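Local coordinates for penicillin-binding protein 2B (Streptococcus pneumoniae, PDB 2WAD) that forms peptide cross-links between neighbouring glycan strands of the cell-wall peptidoglycan as a transpeptidase of the elongation machinery, and binds penicillin, at residues Leu100-Ile106 with Lys173-Leu177; Val532-Ala536 with Ala634-Ala638. One frame throughout, in Å; residues are numbered along the deposited sequence.

In the fold
Interaction 1 and interaction 2 lie on opposite sides of the chain's centre, their own centres about 63 Å apart and their nearest atoms about 50 Å apart. They follow in series along the chain. Interaction 1 falls in the N-terminal dimerisation-type region and joins the loop after helix 90-100 to helix 169-182; interaction 2 belongs to the transpeptidase domain and lays the end of helix 525-536 against strand 634-638 of the six-stranded antiparallel sheet. No helix, strand or sheet is shared. Each is therefore local packing within its own domain of an elongated molecule, and the second lies close to Ser386, the inferred acyl-ester serine, about 9 Å from it between the side chains of Val635 and Ser386.

Interaction 1: residues Leu100-Ile106 with Lys173-Leu177; sequences LLTYVSI and KEIYL
Ile106 and Leu177 reach toward each other from the loop after helix 90-100 and from helix 169-182, and most of the contact forms around them. The Ile106 side chain crosses both of its aromatic and aliphatic neighbours on a slant: CD1 lies 4.1 Å from Leu177 CD2, and CG2 comes 3.6 Å from CD2 of the Tyr176 ring. CG2 stands anti to the Ile106 backbone N and CG1 anti to the carbonyl carbon (chi1 -64°), a spread that lets both branches touch the tyrosine while CG1 also meets CG of Leu177. The same CG2 also meets the lysine stem, 4.0 Å from Lys173 CG, where the two side chains slide past each other in opposite directions.

Leu177 divides its two methyls. CD1 packs 3.8 Å from CB of Leu101, whose side chain it crosses nearly perpendicularly, and also meets CG2 of Val104; CD2 approaches CD2 of Leu100 at 4.2 Å. With CG anti to its backbone N (chi1 -174°), Leu101 extends far enough for CD2 to lie 3.8 Å from CB of Lys173, again crosswise. Leu101 thus spans one helical turn, touching Lys173 with CD2 and Leu177 with CB.

The polar ends of the helix residues turn to other partners: Tyr176 OH is hydrogen-bonded to Lys241 NZ and Glu174 OE2 to Tyr119 OH. Val104 also touches Ile205 of helix 199-208, and Ser105 is tied to Asp195 through backbone hydrogen bonds.

No hydrogen bond joins the two segments, so their association rests on branched aliphatic side chains, one ring and a lysine stem. Such a contact within the dimerisation-type region depends on shape and exclusion of water, while hydrogen bonds to surrounding residues fix the loop and the tyrosine hydroxyl.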
# COMPACT_ATOMS: atom_id res chain seq x y z
N LEU A 100 -38.51 -21.66 7.83
CA LEU A 100 -37.19 -21.36 8.37
C LEU A 100 -37.26 -20.36 9.51
O LEU A 100 -36.47 -20.40 10.45
CB LEU A 100 -36.26 -20.83 7.27
CG LEU A 100 -34.81 -20.63 7.72
CD1 LEU A 100 -34.26 -21.95 8.22
CD2 LEU A 100 -33.92 -20.06 6.62
N LEU A 101 -38.21 -19.43 9.42
CA LEU A 101 -38.32 -18.39 10.44
C LEU A 101 -38.62 -18.99 11.82
O LEU A 101 -38.31 -18.39 12.84
CB LEU A 101 -39.39 -17.36 10.07
CG LEU A 101 -39.48 -16.15 11.00
CD1 LEU A 101 -38.10 -15.52 11.23
CD2 LEU A 101 -40.50 -15.15 10.47
N THR A 102 -39.22 -20.17 11.85
CA THR A 102 -39.48 -20.82 13.13
C THR A 102 -38.17 -21.15 13.85
O THR A 102 -38.15 -21.21 15.08
CB THR A 102 -40.40 -22.05 13.00
OG1 THR A 102 -39.86 -22.94 12.02
CG2 THR A 102 -41.78 -21.65 12.51
N TYR A 103 -37.08 -21.30 13.10
CA TYR A 103 -35.83 -21.81 13.66
C TYR A 103 -34.75 -20.75 13.85
O TYR A 103 -33.79 -20.97 14.57
CB TYR A 103 -35.33 -23.05 12.89
CG TYR A 103 -36.33 -24.20 12.90
CD1 TYR A 103 -36.54 -24.94 14.06
CD2 TYR A 103 -37.07 -24.54 11.77
CE1 TYR A 103 -37.45 -25.98 14.10
CE2 TYR A 103 -38.00 -25.58 11.81
CZ TYR A 103 -38.17 -26.31 12.98
OH TYR A 103 -39.07 -27.34 13.09
N VAL A 104 -34.90 -19.59 13.22
CA VAL A 104 -33.88 -18.56 13.28
C VAL A 104 -34.50 -17.26 13.76
O VAL A 104 -35.73 -17.12 13.81
CB VAL A 104 -33.20 -18.28 11.91
CG1 VAL A 104 -32.58 -19.55 11.31
CG2 VAL A 104 -34.19 -17.63 10.93
N SER A 105 -33.61 -16.33 14.09
CA SER A 105 -33.96 -14.99 14.55
C SER A 105 -33.54 -13.94 13.53
O SER A 105 -32.38 -13.90 13.10
CB SER A 105 -33.24 -14.69 15.88
OG SER A 105 -34.10 -14.96 16.97
N ILE A 106 -34.50 -13.10 13.18
CA ILE A 106 -34.30 -11.97 12.29
C ILE A 106 -34.78 -10.73 13.04
O ILE A 106 -35.97 -10.44 13.10
CB ILE A 106 -35.13 -12.13 10.99
CG1 ILE A 106 -34.66 -13.35 10.18
CG2 ILE A 106 -35.11 -10.86 10.14
CD1 ILE A 106 -33.16 -13.45 10.00
N LYS A 173 -39.97 -10.11 8.35
CA LYS A 173 -38.92 -11.07 8.64
C LYS A 173 -38.94 -12.19 7.62
O LYS A 173 -37.88 -12.67 7.20
CB LYS A 173 -39.08 -11.66 10.04
CG LYS A 173 -38.94 -10.65 11.17
CD LYS A 173 -39.14 -11.36 12.51
CE LYS A 173 -38.64 -10.50 13.66
NZ LYS A 173 -38.77 -11.27 14.92
N GLU A 174 -40.13 -12.61 7.21
CA GLU A 174 -40.18 -13.59 6.14
C GLU A 174 -39.76 -12.95 4.83
O GLU A 174 -39.04 -13.56 4.03
CB GLU A 174 -41.51 -14.35 6.09
CG GLU A 174 -42.67 -13.61 5.47
CD GLU A 174 -43.94 -14.43 5.50
OE1 GLU A 174 -44.08 -15.34 6.35
OE2 GLU A 174 -44.82 -14.16 4.66
N ILE A 175 -40.15 -11.69 4.63
CA ILE A 175 -39.71 -10.98 3.43
C ILE A 175 -38.20 -10.91 3.36
O ILE A 175 -37.60 -11.10 2.30
CB ILE A 175 -40.30 -9.56 3.32
CG1 ILE A 175 -41.83 -9.63 3.31
CG2 ILE A 175 -39.79 -8.90 2.04
CD1 ILE A 175 -42.48 -8.28 3.10
N TYR A 176 -37.58 -10.66 4.50
CA TYR A 176 -36.12 -10.69 4.58
C TYR A 176 -35.51 -12.03 4.17
O TYR A 176 -34.56 -12.08 3.40
CB TYR A 176 -35.66 -10.29 5.99
CG TYR A 176 -34.16 -10.30 6.14
CD1 TYR A 176 -33.37 -9.34 5.52
CD2 TYR A 176 -33.53 -11.29 6.90
CE1 TYR A 176 -31.98 -9.35 5.67
CE2 TYR A 176 -32.17 -11.32 7.05
CZ TYR A 176 -31.40 -10.35 6.44
OH TYR A 176 -30.04 -10.40 6.61
N LEU A 177 -36.04 -13.11 4.73
CA LEU A 177 -35.59 -14.47 4.42
C LEU A 177 -35.76 -14.85 2.95
O LEU A 177 -34.79 -15.30 2.32
CB LEU A 177 -36.28 -15.49 5.33
CG LEU A 177 -35.70 -15.52 6.76
CD1 LEU A 177 -36.54 -16.35 7.71
CD2 LEU A 177 -34.21 -15.92 6.84

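Interaction 2: residues Val532-Ala536 with Ala634-Ala638; sequences VATIA and AVAYA
Ala536 sets its methyl over one face of the Tyr637 ring, making a CH-pi contact in which CB lies 4.1 Å from the ring centroid and 28° off the normal. The closest ring atom is CG, 3.7 Å from Ala536 CB, so the methyl sits nearer the root of the ring than its hydroxyl end. Val532 comes from a different direction: its CG2 lies at the ring edge, near the ring plane, 3.8 Å from Tyr637 CD2. Ile535 reaches the ring obliquely, CG2 4.1 Å from Tyr637 CE2, its side chain at about a right angle to the tyrosine's.

One turn back along the helix, Val532 slides past Val635 in the opposite sense, and their CB atoms are 3.7 Å apart. The axes of the short segments come within 8.3 Å and run in roughly the same direction, crossing at -30°; the small alanine and valine side chains are consistent with so short a separation.

Strand 634-638 is held between two others by backbone hydrogen bonds, among them Val635 with Lys615 and Ala636 with Val647. Phe588 of helix 578-593 touches Ile535, Val635 and Tyr637, and Ala636 turns the other way onto Ile670 of helix 661-676, so helices pack on both faces of the sheet, as in the penicillin-recognising serine transpeptidase fold.

The side chain of Val635 is about 9 Å from that of Ser386, the inferred acyl-ester nucleophile; its backbone partner Lys615 probably belongs to the KTG motif. Between the side chains the contact is apolar and all its touching residues are buried; without a hydrogen bond across it, the helix is held to the sheet close to the active site by packing and exclusion of water.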
# COMPACT_ATOMS: atom_id res chain seq x y z
N VAL A 532 18.26 6.64 -2.09
CA VAL A 532 19.57 6.21 -1.58
C VAL A 532 19.89 4.77 -2.00
O VAL A 532 21.08 4.46 -2.22
CB VAL A 532 19.76 6.41 -0.06
CG1 VAL A 532 18.73 5.56 0.74
CG2 VAL A 532 21.18 6.00 0.32
N ALA A 533 18.87 3.92 -2.16
CA ALA A 533 19.10 2.53 -2.61
C ALA A 533 19.63 2.48 -4.04
O ALA A 533 20.45 1.62 -4.38
CB ALA A 533 17.84 1.67 -2.50
N THR A 534 19.15 3.42 -4.87
CA THR A 534 19.60 3.56 -6.26
C THR A 534 21.08 3.92 -6.34
O THR A 534 21.85 3.35 -7.12
CB THR A 534 18.73 4.63 -7.00
OG1 THR A 534 17.36 4.20 -7.04
CG2 THR A 534 19.23 4.86 -8.42
N ILE A 535 21.49 4.89 -5.52
CA ILE A 535 22.91 5.19 -5.34
C ILE A 535 23.68 3.95 -4.90
O ILE A 535 24.74 3.61 -5.45
CB ILE A 535 23.12 6.34 -4.33
CG1 ILE A 535 22.51 7.63 -4.89
CG2 ILE A 535 24.63 6.50 -4.08
CD1 ILE A 535 22.46 8.83 -3.94
N ALA A 536 23.14 3.24 -3.93
CA ALA A 536 23.81 2.06 -3.39
C ALA A 536 23.90 0.93 -4.43
O ALA A 536 24.74 0.05 -4.31
CB ALA A 536 23.08 1.58 -2.12
N ALA A 634 17.76 11.88 7.05
CA ALA A 634 19.06 11.24 6.79
C ALA A 634 18.82 10.06 5.85
O ALA A 634 17.80 9.41 5.94
CB ALA A 634 19.70 10.75 8.10
N VAL A 635 19.78 9.79 4.96
CA VAL A 635 19.79 8.57 4.16
C VAL A 635 21.16 7.91 4.32
O VAL A 635 22.15 8.60 4.54
CB VAL A 635 19.50 8.88 2.65
CG1 VAL A 635 18.11 9.47 2.46
CG2 VAL A 635 20.53 9.83 2.05
N ALA A 636 21.23 6.59 4.23
CA ALA A 636 22.48 5.86 4.44
C ALA A 636 22.43 4.50 3.76
O ALA A 636 21.34 3.95 3.55
CB ALA A 636 22.73 5.66 5.97
N TYR A 637 23.58 3.92 3.46
CA TYR A 637 23.66 2.50 3.10
C TYR A 637 24.91 1.85 3.69
O TYR A 637 25.81 2.54 4.18
CB TYR A 637 23.62 2.30 1.58
CG TYR A 637 24.73 3.01 0.83
CD1 TYR A 637 26.00 2.45 0.70
CD2 TYR A 637 24.52 4.27 0.28
CE1 TYR A 637 27.02 3.13 0.02
CE2 TYR A 637 25.51 4.94 -0.43
CZ TYR A 637 26.77 4.37 -0.53
OH TYR A 637 27.75 5.07 -1.21
N ALA A 638 24.96 0.52 3.64
CA ALA A 638 26.01 -0.26 4.29
C ALA A 638 25.87 -1.74 3.93
O ALA A 638 24.78 -2.22 3.62
CB ALA A 638 25.94 -0.11 5.83